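Local atomic coordinates of Cas6b (Methanococcus maripaludis, PDB entry 4Z7K), a protein that probably cleaves CRISPR precursor transcripts as a Cas6-type endoribonuclease, binding a repeat RNA that forms no stem-loop. Residues I112-F117 with R189-I194; R146-N151 with L167-N172. All blocks are in the same frame, centred on the assembly; numbering follows the deposited sequence.

Interaction 1. Residues I112-F117 with R189-I194; sequences ILKYQF and RGEFYI
The two central strands of the antiparallel four-stranded sheet in the C-terminal, RAMP-type (Cas5-like clan) half of Cas6b meet here. Residues 112-117 run antiparallel to residues 189-194. Leu113 pairs with Ile194, and Tyr115 with Phe192, as hydrogen-bonded pairs. Tyr115 N gives a nearly straight bond to Phe192 O at 3.0 Å, and Leu113 N reaches Ile194 O at 2.9 Å. At the far end the bond from Phe117 N to Gly190 O is weak.

One face of the sheet is aromatic. Tyr115, Phe117 and Phe192 form a cluster there, and Leu148 of helix 137-158 packs on Phe192. The Phe192 CG sits between its backbone N and carbonyl carbon (chi1 69°), which brings the ring in toward strand 112-117. Tyr115 CB then lies over one face of this ring, 3.9 Å from its centroid. The Tyr115 and Phe192 rings are near parallel but slid apart. Phe117 comes in obliquely, its CZ 3.8 Å from Phe192 CE2. The Tyr115 hydroxyl is hydrogen-bonded to Phe196 O and Ile198 N.

Lys114, Gln116, Glu191 and Tyr193 lie on the other face. The extended Lys114 chain lies alongside Tyr193, pointing the same way, with CG over the ring face. Its end forms a long salt bridge, Lys114 NZ to Glu191 OE1 at 3.5 Å, and a weak bond from Lys114 NZ to Tyr193 OH at 3.2 Å.

Interaction 2. Residues R146-N151 with L167-N172; sequences RVLIGN and LKVKIN. With nucleotides of chain C.
Ile149 of helix 137-158 packs on Leu167 and Val169, where the chain leads into strand 169-177 at the edge of the C-terminal RAMP-type sheet. This is a helix-on-sheet contact beside the bound RNA. The helix and strand segments meet through apolar side chains. Ile149 does most of the touching. Its CG1 stands anti to its own carbonyl carbon (chi1 -63°), and the chain beyond carries CD1 across to the other segment. There Ile149 CD1 lies 3.5 Å from Leu167 CB and 3.8 Å from Val169 CG1. The Ile149 side chain lies alongside those of Leu167 and Val169 and points the opposite way. Its other branch, CG2, faces the RNA, 3.7 Å from N3 of A18 of chain C. Leu148 meets Val169 obliquely, Leu148 CD2 to Val169 CG2 at 3.8 Å. Val169 thus uses one methyl for each helix residue.

Three nucleotides of chain C border the contact. Gly150 CA lies against the sugar of A20 of chain C. A bend in the Arg146 chain at chi3 (63°) turns one face of the guanidinium to OP1 of C19 of chain C, 2.8 Å from Arg146 NH2. Replacing Arg146 with an alanine would probably cost the C19 phosphate the guanidinium charge beside it. The backbone N of Leu167 donates to N1 of A18 of chain C at 3.2 Å, with an N-H...N angle of 158°.

Both interactions involve the same sheet of the C-terminal half: interaction 1 pairs its two central strands, and interaction 2 packs helix 137-158 on its edge strand within this chain. Interaction 2 is nested in the chain loop that interaction 1 closes. Backbone contacts join them: Tyr193 N to Lys170 O and Glu191 N to Asn172 O are probable hydrogen bonds. Interaction 1 is partly buried, with backbone bonds, one aromatic face and one face with charged chains. Interaction 2 is a smaller, buried contact made by aliphatic side chains. Leu148 also joins the two, since it reaches Ile194 as well as Val169. Interaction 2 meets the RNA directly, whereas interaction 1 stays about 9 Å from it at the nearest atoms.

Interaction 1. Residues I112-F117 with R189-I194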
ATOM      1  N   ILE B 112     -15.939 -15.016  26.338  1.00 98.82           N
ATOM      2  CA  ILE B 112     -15.666 -13.867  25.503  1.00 97.81           C
ATOM      3  C   ILE B 112     -15.050 -12.736  26.316  1.00 96.14           C
ATOM      4  O   ILE B 112     -15.554 -12.364  27.388  1.00 90.27           O
ATOM      5  CB  ILE B 112     -16.932 -13.439  24.759  1.00 92.26           C
ATOM      6  CG1 ILE B 112     -17.261 -14.546  23.754  1.00 89.56           C
ATOM      7  CG2 ILE B 112     -16.723 -12.120  24.060  1.00 92.98           C
ATOM      8  CD1 ILE B 112     -17.936 -14.098  22.505  1.00 92.34           C
ATOM      9  N   LEU B 113     -13.978 -12.175  25.756  1.00 93.35           N
ATOM     10  CA  LEU B 113     -13.120 -11.236  26.463  1.00 91.83           C
ATOM     11  C   LEU B 113     -13.074  -9.874  25.794  1.00 88.97           C
ATOM     12  O   LEU B 113     -13.116  -9.773  24.565  1.00 88.74           O
ATOM     13  CB  LEU B 113     -11.703 -11.798  26.557  1.00 93.37           C
ATOM     14  CG  LEU B 113     -11.543 -13.188  27.163  1.00 94.07           C
ATOM     15  CD1 LEU B 113     -10.283 -13.858  26.607  1.00 92.03           C
ATOM     16  CD2 LEU B 113     -11.526 -13.087  28.700  1.00 89.39           C
ATOM     17  N   LYS B 114     -12.941  -8.831  26.605  1.00 80.26           N
ATOM     18  CA  LYS B 114     -12.963  -7.473  26.084  1.00 82.37           C
ATOM     19  C   LYS B 114     -11.612  -6.790  26.167  1.00 80.95           C
ATOM     20  O   LYS B 114     -11.006  -6.725  27.231  1.00 85.00           O
ATOM     21  CB  LYS B 114     -14.007  -6.636  26.822  1.00 90.82           C
ATOM     22  CG  LYS B 114     -14.315  -5.304  26.145  1.00 87.07           C
ATOM     23  CD  LYS B 114     -15.221  -4.439  26.992  1.00 80.33           C
ATOM     24  CE  LYS B 114     -15.502  -3.130  26.293  1.00 86.24           C
ATOM     25  NZ  LYS B 114     -16.381  -2.263  27.120  1.00 96.45           N
ATOM     26  N   TYR B 115     -11.183  -6.238  25.038  1.00 79.85           N
ATOM     27  CA  TYR B 115      -9.876  -5.617  24.890  1.00 77.37           C
ATOM     28  C   TYR B 115     -10.019  -4.153  24.514  1.00 74.44           C
ATOM     29  O   TYR B 115     -11.064  -3.732  24.017  1.00 70.27           O
ATOM     30  CB  TYR B 115      -9.063  -6.362  23.823  1.00 80.44           C
ATOM     31  CG  TYR B 115      -8.757  -7.805  24.186  1.00 84.80           C
ATOM     32  CD1 TYR B 115      -7.661  -8.138  24.972  1.00 84.25           C
ATOM     33  CD2 TYR B 115      -9.602  -8.829  23.790  1.00 89.03           C
ATOM     34  CE1 TYR B 115      -7.391  -9.462  25.300  1.00 84.90           C
ATOM     35  CE2 TYR B 115      -9.343 -10.149  24.131  1.00 90.78           C
ATOM     36  CZ  TYR B 115      -8.242 -10.457  24.884  1.00 86.38           C
ATOM     37  OH  TYR B 115      -8.012 -11.767  25.217  1.00 88.92           O
ATOM     38  N   GLN B 116      -8.965  -3.380  24.770  1.00 82.33           N
ATOM     39  CA  GLN B 116      -8.910  -1.969  24.379  1.00 78.60           C
ATOM     40  C   GLN B 116      -7.547  -1.570  23.801  1.00 75.75           C
ATOM     41  O   GLN B 116      -6.504  -2.040  24.252  1.00 75.89           O
ATOM     42  CB  GLN B 116      -9.246  -1.071  25.572  1.00 84.18           C
ATOM     43  CG  GLN B 116      -9.517   0.366  25.174  1.00 91.76           C
ATOM     44  CD  GLN B 116      -9.531   1.303  26.347  1.00 87.69           C
ATOM     45  OE1 GLN B 116      -9.488   0.871  27.495  1.00 88.34           O
ATOM     46  NE2 GLN B 116      -9.589   2.602  26.066  1.00 91.77           N
ATOM     47  N   PHE B 117      -7.583  -0.709  22.791  1.00 74.06           N
ATOM     48  CA  PHE B 117      -6.401  -0.200  22.105  1.00 71.06           C
ATOM     49  C   PHE B 117      -5.733   0.975  22.805  1.00 76.37           C
ATOM     50  O   PHE B 117      -6.341   2.034  22.944  1.00 83.93           O
ATOM     51  CB  PHE B 117      -6.772   0.243  20.694  1.00 76.05           C
ATOM     52  CG  PHE B 117      -6.935  -0.876  19.718  1.00 74.75           C
ATOM     53  CD1 PHE B 117      -7.914  -0.814  18.744  1.00 73.45           C
ATOM     54  CD2 PHE B 117      -6.078  -1.961  19.728  1.00 74.89           C
ATOM     55  CE1 PHE B 117      -8.058  -1.829  17.820  1.00 74.71           C
ATOM     56  CE2 PHE B 117      -6.227  -2.981  18.803  1.00 72.67           C
ATOM     57  CZ  PHE B 117      -7.214  -2.907  17.848  1.00 70.30           C
ATOM     58  N   ARG B 189      -9.058   3.888  17.087  1.00 80.62           N
ATOM     59  CA  ARG B 189      -9.041   3.688  18.523  1.00 73.56           C
ATOM     60  C   ARG B 189     -10.366   3.036  18.875  1.00 79.02           C
ATOM     61  O   ARG B 189     -11.310   3.073  18.075  1.00 79.60           O
ATOM     62  CB  ARG B 189      -8.856   4.981  19.273  1.00 70.57           C
ATOM     63  CG  ARG B 189      -8.447   4.748  20.715  1.00 84.07           C
ATOM     64  CD  ARG B 189      -7.023   4.292  20.832  1.00 79.93           C
ATOM     65  NE  ARG B 189      -6.108   5.392  20.544  1.00 78.00           N
ATOM     66  CZ  ARG B 189      -5.386   6.005  21.474  1.00 85.02           C
ATOM     67  NH1 ARG B 189      -5.486   5.603  22.735  1.00 83.75           N
ATOM     68  NH2 ARG B 189      -4.563   7.002  21.151  1.00 91.90           N
ATOM     69  N   GLY B 190     -10.456   2.420  20.047  1.00 75.76           N
ATOM     70  CA  GLY B 190     -11.710   1.792  20.403  1.00 73.23           C
ATOM     71  C   GLY B 190     -11.648   0.576  21.293  1.00 79.19           C
ATOM     72  O   GLY B 190     -10.705   0.399  22.074  1.00 78.40           O
ATOM     73  N   GLU B 191     -12.668  -0.267  21.144  1.00 75.65           N
ATOM     74  CA  GLU B 191     -12.897  -1.426  21.987  1.00 71.71           C
ATOM     75  C   GLU B 191     -13.250  -2.591  21.088  1.00 75.85           C
ATOM     76  O   GLU B 191     -13.814  -2.371  20.019  1.00 82.94           O
ATOM     77  CB  GLU B 191     -14.078  -1.156  22.920  1.00 83.87           C
ATOM     78  CG  GLU B 191     -14.190   0.269  23.486  1.00 88.17           C
ATOM     79  CD  GLU B 191     -15.596   0.577  24.036  1.00 98.22           C
ATOM     80  OE1 GLU B 191     -16.408  -0.369  24.217  1.00 94.60           O
ATOM     81  OE2 GLU B 191     -15.887   1.770  24.289  1.00 98.63           O
ATOM     82  N   PHE B 192     -12.929  -3.823  21.474  1.00 75.01           N
ATOM     83  CA  PHE B 192     -13.462  -4.961  20.724  1.00 74.40           C
ATOM     84  C   PHE B 192     -13.592  -6.198  21.617  1.00 80.09           C
ATOM     85  O   PHE B 192     -12.911  -6.299  22.633  1.00 85.19           O
ATOM     86  CB  PHE B 192     -12.609  -5.247  19.492  1.00 76.08           C
ATOM     87  CG  PHE B 192     -11.244  -5.793  19.793  1.00 77.27           C
ATOM     88  CD1 PHE B 192     -11.053  -7.148  20.022  1.00 83.85           C
ATOM     89  CD2 PHE B 192     -10.142  -4.969  19.793  1.00 77.02           C
ATOM     90  CE1 PHE B 192      -9.796  -7.659  20.274  1.00 81.27           C
ATOM     91  CE2 PHE B 192      -8.876  -5.480  20.045  1.00 78.67           C
ATOM     92  CZ  PHE B 192      -8.708  -6.822  20.286  1.00 79.23           C
ATOM     93  N   TYR B 193     -14.460  -7.134  21.236  1.00 80.94           N
ATOM     94  CA  TYR B 193     -14.741  -8.336  22.037  1.00 81.75           C
ATOM     95  C   TYR B 193     -14.364  -9.558  21.220  1.00 85.74           C
ATOM     96  O   TYR B 193     -14.554  -9.552  20.011  1.00 90.12           O
ATOM     97  CB  TYR B 193     -16.219  -8.434  22.439  1.00 84.43           C
ATOM     98  CG  TYR B 193     -16.771  -7.330  23.323  1.00 83.82           C
ATOM     99  CD1 TYR B 193     -16.940  -7.521  24.691  1.00 80.64           C
ATOM    100  CD2 TYR B 193     -17.156  -6.110  22.778  1.00 82.61           C
ATOM    101  CE1 TYR B 193     -17.468  -6.515  25.489  1.00 90.64           C
ATOM    102  CE2 TYR B 193     -17.671  -5.099  23.560  1.00 82.70           C
ATOM    103  CZ  TYR B 193     -17.826  -5.298  24.915  1.00 90.60           C
ATOM    104  OH  TYR B 193     -18.344  -4.269  25.682  1.00 89.63           O
ATOM    105  N   ILE B 194     -13.828 -10.604  21.843  1.00 88.91           N
ATOM    106  CA  ILE B 194     -13.463 -11.784  21.058  1.00 87.57           C
ATOM    107  C   ILE B 194     -13.327 -13.046  21.909  1.00 90.19           C
ATOM    108  O   ILE B 194     -13.062 -12.970  23.113  1.00 91.62           O
ATOM    109  CB  ILE B 194     -12.135 -11.520  20.268  1.00 83.11           C
ATOM    110  CG1 ILE B 194     -11.910 -12.553  19.175  1.00 84.18           C
ATOM    111  CG2 ILE B 194     -10.935 -11.440  21.188  1.00 80.84           C
ATOM    112  CD1 ILE B 194     -10.951 -12.073  18.142  1.00 77.36           C
TER

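Interaction 2. Residues R146-N151 with L167-N172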
ATOM      1  N   ARG B 146     -13.368  -8.357   9.572  1.00 84.99           N
ATOM      2  CA  ARG B 146     -12.625  -9.351   8.801  1.00 90.37           C
ATOM      3  C   ARG B 146     -11.099  -9.182   8.947  1.00 91.11           C
ATOM      4  O   ARG B 146     -10.356 -10.163   9.127  1.00 88.23           O
ATOM      5  CB  ARG B 146     -13.005  -9.273   7.308  1.00 87.81           C
ATOM      6  CG  ARG B 146     -14.407  -9.721   6.902  1.00 88.09           C
ATOM      7  CD  ARG B 146     -14.606  -9.486   5.389  1.00 94.91           C
ATOM      8  NE  ARG B 146     -13.700 -10.275   4.547  1.00111.24           N
ATOM      9  CZ  ARG B 146     -12.686  -9.763   3.835  1.00113.62           C
ATOM     10  NH1 ARG B 146     -12.426  -8.460   3.882  1.00102.71           N
ATOM     11  NH2 ARG B 146     -11.906 -10.554   3.093  1.00113.01           N
ATOM     12  N   VAL B 147     -10.640  -7.937   8.909  1.00 80.65           N
ATOM     13  CA  VAL B 147      -9.225  -7.681   9.029  1.00 76.14           C
ATOM     14  C   VAL B 147      -8.735  -8.141  10.394  1.00 77.62           C
ATOM     15  O   VAL B 147      -7.718  -8.821  10.476  1.00 73.79           O
ATOM     16  CB  VAL B 147      -8.923  -6.194   8.802  1.00 76.03           C
ATOM     17  CG1 VAL B 147      -7.495  -5.876   9.127  1.00 71.44           C
ATOM     18  CG2 VAL B 147      -9.242  -5.831   7.365  1.00 79.37           C
ATOM     19  N   LEU B 148      -9.504  -7.853  11.446  1.00 78.46           N
ATOM     20  CA  LEU B 148      -9.075  -8.178  12.802  1.00 72.39           C
ATOM     21  C   LEU B 148      -8.939  -9.679  12.975  1.00 77.43           C
ATOM     22  O   LEU B 148      -8.013 -10.134  13.643  1.00 84.07           O
ATOM     23  CB  LEU B 148     -10.021  -7.610  13.858  1.00 71.96           C
ATOM     24  CG  LEU B 148      -9.532  -7.785  15.310  1.00 70.31           C
ATOM     25  CD1 LEU B 148      -9.920  -6.607  16.148  1.00 69.98           C
ATOM     26  CD2 LEU B 148     -10.056  -9.047  15.970  1.00 75.22           C
ATOM     27  N   ILE B 149      -9.861 -10.452  12.409  1.00 80.50           N
ATOM     28  CA  ILE B 149      -9.709 -11.910  12.443  1.00 82.46           C
ATOM     29  C   ILE B 149      -8.398 -12.318  11.788  1.00 81.86           C
ATOM     30  O   ILE B 149      -7.685 -13.187  12.284  1.00 82.34           O
ATOM     31  CB  ILE B 149     -10.826 -12.639  11.706  1.00 81.61           C
ATOM     32  CG1 ILE B 149     -12.176 -12.375  12.364  1.00 85.75           C
ATOM     33  CG2 ILE B 149     -10.554 -14.135  11.728  1.00 85.08           C
ATOM     34  CD1 ILE B 149     -12.372 -13.128  13.666  1.00 92.87           C
ATOM     35  N   GLY B 150      -8.092 -11.670  10.669  1.00 80.77           N
ATOM     36  CA  GLY B 150      -6.878 -11.944   9.925  1.00 82.87           C
ATOM     37  C   GLY B 150      -5.656 -11.662  10.758  1.00 86.52           C
ATOM     38  O   GLY B 150      -4.702 -12.443  10.765  1.00 89.53           O
ATOM     39  N   ASN B 151      -5.677 -10.515  11.430  1.00 83.84           N
ATOM     40  CA  ASN B 151      -4.593 -10.134  12.308  1.00 73.88           C
ATOM     41  C   ASN B 151      -4.392 -11.184  13.382  1.00 79.03           C
ATOM     42  O   ASN B 151      -3.270 -11.624  13.583  1.00 87.65           O
ATOM     43  CB  ASN B 151      -4.851  -8.770  12.922  1.00 74.88           C
ATOM     44  CG  ASN B 151      -4.640  -7.630  11.922  1.00 79.26           C
ATOM     45  OD1 ASN B 151      -4.109  -7.830  10.828  1.00 76.49           O
ATOM     46  ND2 ASN B 151      -5.050  -6.429  12.304  1.00 81.15           N
ATOM     47  N   LEU B 167     -13.387 -18.146  15.427  1.00100.17           N
ATOM     48  CA  LEU B 167     -13.325 -16.791  15.985  1.00 99.67           C
ATOM     49  C   LEU B 167     -14.515 -15.920  15.570  1.00104.04           C
ATOM     50  O   LEU B 167     -14.927 -15.906  14.406  1.00109.15           O
ATOM     51  CB  LEU B 167     -12.035 -16.102  15.574  1.00 93.18           C
ATOM     52  CG  LEU B 167     -10.772 -16.887  15.880  1.00 91.12           C
ATOM     53  CD1 LEU B 167      -9.587 -16.089  15.372  1.00 87.86           C
ATOM     54  CD2 LEU B 167     -10.671 -17.148  17.385  1.00 87.62           C
ATOM     55  N   LYS B 168     -15.044 -15.171  16.531  1.00 99.07           N
ATOM     56  CA  LYS B 168     -16.084 -14.192  16.268  1.00 90.80           C
ATOM     57  C   LYS B 168     -15.754 -12.900  16.976  1.00 91.38           C
ATOM     58  O   LYS B 168     -15.261 -12.913  18.098  1.00 92.45           O
ATOM     59  CB  LYS B 168     -17.428 -14.723  16.762  1.00 91.27           C
ATOM     60  CG  LYS B 168     -17.380 -15.196  18.235  1.00 94.41           C
ATOM     61  CD  LYS B 168     -18.771 -15.360  18.868  1.00 94.81           C
ATOM     62  CE  LYS B 168     -19.254 -16.794  18.936  1.00 93.44           C
ATOM     63  NZ  LYS B 168     -20.414 -16.891  19.856  1.00 90.60           N
ATOM     64  N   VAL B 169     -16.069 -11.775  16.357  1.00 93.84           N
ATOM     65  CA  VAL B 169     -15.597 -10.515  16.906  1.00 90.53           C
ATOM     66  C   VAL B 169     -16.649  -9.389  16.829  1.00 88.48           C
ATOM     67  O   VAL B 169     -17.382  -9.261  15.853  1.00 91.78           O
ATOM     68  CB  VAL B 169     -14.279 -10.091  16.183  1.00 83.40           C
ATOM     69  CG1 VAL B 169     -14.444 -10.132  14.667  1.00 80.51           C
ATOM     70  CG2 VAL B 169     -13.799  -8.721  16.646  1.00 85.24           C
ATOM     71  N   LYS B 170     -16.701  -8.569  17.869  1.00 85.56           N
ATOM     72  CA  LYS B 170     -17.537  -7.386  17.884  1.00 84.14           C
ATOM     73  C   LYS B 170     -16.654  -6.160  18.077  1.00 84.21           C
ATOM     74  O   LYS B 170     -15.739  -6.145  18.904  1.00 79.35           O
ATOM     75  CB  LYS B 170     -18.597  -7.477  18.986  1.00 85.50           C
ATOM     76  CG  LYS B 170     -19.468  -6.232  19.130  1.00 87.19           C
ATOM     77  CD  LYS B 170     -20.732  -6.532  19.933  1.00 91.09           C
ATOM     78  CE  LYS B 170     -20.602  -6.213  21.411  1.00 88.98           C
ATOM     79  NZ  LYS B 170     -20.664  -4.752  21.655  1.00 94.22           N
ATOM     80  N   ILE B 171     -16.932  -5.120  17.310  1.00 86.43           N
ATOM     81  CA  ILE B 171     -16.098  -3.940  17.372  1.00 80.77           C
ATOM     82  C   ILE B 171     -16.916  -2.666  17.537  1.00 82.06           C
ATOM     83  O   ILE B 171     -17.975  -2.474  16.923  1.00 83.97           O
ATOM     84  CB  ILE B 171     -15.201  -3.816  16.128  1.00 81.64           C
ATOM     85  CG1 ILE B 171     -16.045  -3.823  14.851  1.00 80.20           C
ATOM     86  CG2 ILE B 171     -14.187  -4.949  16.091  1.00 81.35           C
ATOM     87  CD1 ILE B 171     -15.213  -3.648  13.600  1.00 86.62           C
ATOM     88  N   ASN B 172     -16.418  -1.821  18.424  1.00 73.78           N
ATOM     89  CA  ASN B 172     -16.868  -0.458  18.540  1.00 73.73           C
ATOM     90  C   ASN B 172     -15.620   0.376  18.360  1.00 74.93           C
ATOM     91  O   ASN B 172     -14.865   0.575  19.309  1.00 80.03           O
ATOM     92  CB  ASN B 172     -17.521  -0.209  19.903  1.00 76.06           C
ATOM     93  CG  ASN B 172     -17.990   1.221  20.079  1.00 74.16           C
ATOM     94  OD1 ASN B 172     -18.386   1.893  19.123  1.00 73.07           O
ATOM     95  ND2 ASN B 172     -17.914   1.704  21.305  1.00 75.83           N
TER
ATOM     96  P     A C  20      -5.919  -9.002   3.524  1.00 97.62           P
ATOM     97  OP1   A C  20      -7.285  -8.444   3.684  1.00102.50           O
ATOM     98  OP2   A C  20      -4.816  -8.111   3.048  1.00 99.00           O
ATOM     99  O5'   A C  20      -5.495  -9.689   4.908  1.00 96.01           O
ATOM    100  C5'   A C  20      -5.990  -9.208   6.157  1.00 91.55           C
ATOM    101  C4'   A C  20      -5.072  -9.552   7.313  1.00 87.20           C
ATOM    102  O4'   A C  20      -5.124 -10.980   7.584  1.00 86.24           O
ATOM    103  C3'   A C  20      -3.596  -9.252   7.081  1.00 86.19           C
ATOM    104  O3'   A C  20      -3.261  -7.904   7.366  1.00 83.41           O
ATOM    105  C2'   A C  20      -2.894 -10.269   7.972  1.00 88.91           C
ATOM    106  O2'   A C  20      -2.905  -9.833   9.320  1.00 87.90           O
ATOM    107  C1'   A C  20      -3.834 -11.473   7.860  1.00 89.25           C
ATOM    108  N9    A C  20      -3.465 -12.390   6.761  1.00 87.62           N
ATOM    109  C8    A C  20      -3.298 -12.076   5.429  1.00 90.15           C
ATOM    110  N7    A C  20      -2.999 -13.094   4.662  1.00 96.05           N
ATOM    111  C5    A C  20      -2.991 -14.156   5.547  1.00 94.36           C
ATOM    112  C6    A C  20      -2.742 -15.515   5.339  1.00 98.16           C
ATOM    113  N6    A C  20      -2.458 -16.000   4.128  1.00101.93           N
ATOM    114  N1    A C  20      -2.802 -16.338   6.413  1.00 93.92           N
ATOM    115  C2    A C  20      -3.100 -15.798   7.607  1.00 92.67           C
ATOM    116  N3    A C  20      -3.359 -14.524   7.930  1.00 89.67           N
ATOM    117  C4    A C  20      -3.292 -13.747   6.837  1.00 87.48           C
ATOM    118  P     C C  19     -10.867 -13.359   4.739  1.00103.82           P
ATOM    119  OP1   C C  19     -11.503 -12.157   5.337  1.00103.24           O
ATOM    120  OP2   C C  19     -11.338 -13.907   3.449  1.00 98.90           O
ATOM    121  O5'   C C  19      -9.327 -13.011   4.550  1.00112.35           O
ATOM    122  C5'   C C  19      -8.957 -11.692   4.168  1.00111.32           C
ATOM    123  C4'   C C  19      -7.500 -11.581   3.812  1.00102.90           C
ATOM    124  O4'   C C  19      -6.868 -12.889   3.875  1.00 97.62           O
ATOM    125  C3'   C C  19      -7.192 -11.027   2.415  1.00104.92           C
ATOM    126  O3'   C C  19      -6.020 -10.215   2.478  1.00100.77           O
ATOM    127  C2'   C C  19      -6.852 -12.283   1.629  1.00101.69           C
ATOM    128  O2'   C C  19      -6.060 -12.054   0.486  1.00106.50           O
ATOM    129  C1'   C C  19      -6.112 -13.081   2.696  1.00107.04           C
ATOM    130  N1    C C  19      -5.957 -14.510   2.394  1.00111.65           N
ATOM    131  C2    C C  19      -6.783 -15.505   2.941  1.00113.99           C
ATOM    132  O2    C C  19      -7.759 -15.191   3.654  1.00109.94           O
ATOM    133  N3    C C  19      -6.539 -16.802   2.605  1.00109.49           N
ATOM    134  C4    C C  19      -5.501 -17.111   1.829  1.00106.80           C
ATOM    135  N4    C C  19      -5.295 -18.395   1.548  1.00113.88           N
ATOM    136  C5    C C  19      -4.622 -16.123   1.306  1.00109.26           C
ATOM    137  C6    C C  19      -4.874 -14.852   1.626  1.00106.35           C
ATOM    138  P     A C  18      -9.107 -19.824   4.166  1.00103.27           P
ATOM    139  OP1   A C  18     -10.198 -20.655   3.604  1.00104.42           O
ATOM    140  OP2   A C  18      -8.130 -19.140   3.273  1.00101.24           O
ATOM    141  O5'   A C  18      -9.897 -18.746   5.020  1.00104.14           O
ATOM    142  C5'   A C  18     -10.866 -17.900   4.419  1.00101.73           C
ATOM    143  C4'   A C  18     -11.295 -16.799   5.359  1.00 93.05           C
ATOM    144  O4'   A C  18     -11.667 -17.366   6.649  1.00 88.96           O
ATOM    145  C3'   A C  18     -10.237 -15.749   5.655  1.00 88.37           C
ATOM    146  O3'   A C  18     -10.902 -14.512   5.859  1.00 93.90           O
ATOM    147  C2'   A C  18      -9.670 -16.224   6.986  1.00 86.33           C
ATOM    148  O2'   A C  18      -9.062 -15.205   7.735  1.00101.65           O
ATOM    149  C1'   A C  18     -10.925 -16.736   7.670  1.00 80.50           C
ATOM    150  N9    A C  18     -10.712 -17.713   8.743  1.00 81.57           N
ATOM    151  C8    A C  18      -9.834 -18.757   8.746  1.00 92.20           C
ATOM    152  N7    A C  18      -9.870 -19.505   9.827  1.00 92.89           N
ATOM    153  C5    A C  18     -10.855 -18.927  10.601  1.00 89.05           C
ATOM    154  C6    A C  18     -11.365 -19.262  11.878  1.00 95.25           C
ATOM    155  N6    A C  18     -10.919 -20.300  12.598  1.00 96.10           N
ATOM    156  N1    A C  18     -12.357 -18.487  12.395  1.00 96.94           N
ATOM    157  C2    A C  18     -12.782 -17.450  11.650  1.00 94.92           C
ATOM    158  N3    A C  18     -12.373 -17.041  10.435  1.00 92.20           N
ATOM    159  C4    A C  18     -11.393 -17.829   9.945  1.00 86.89           C
TER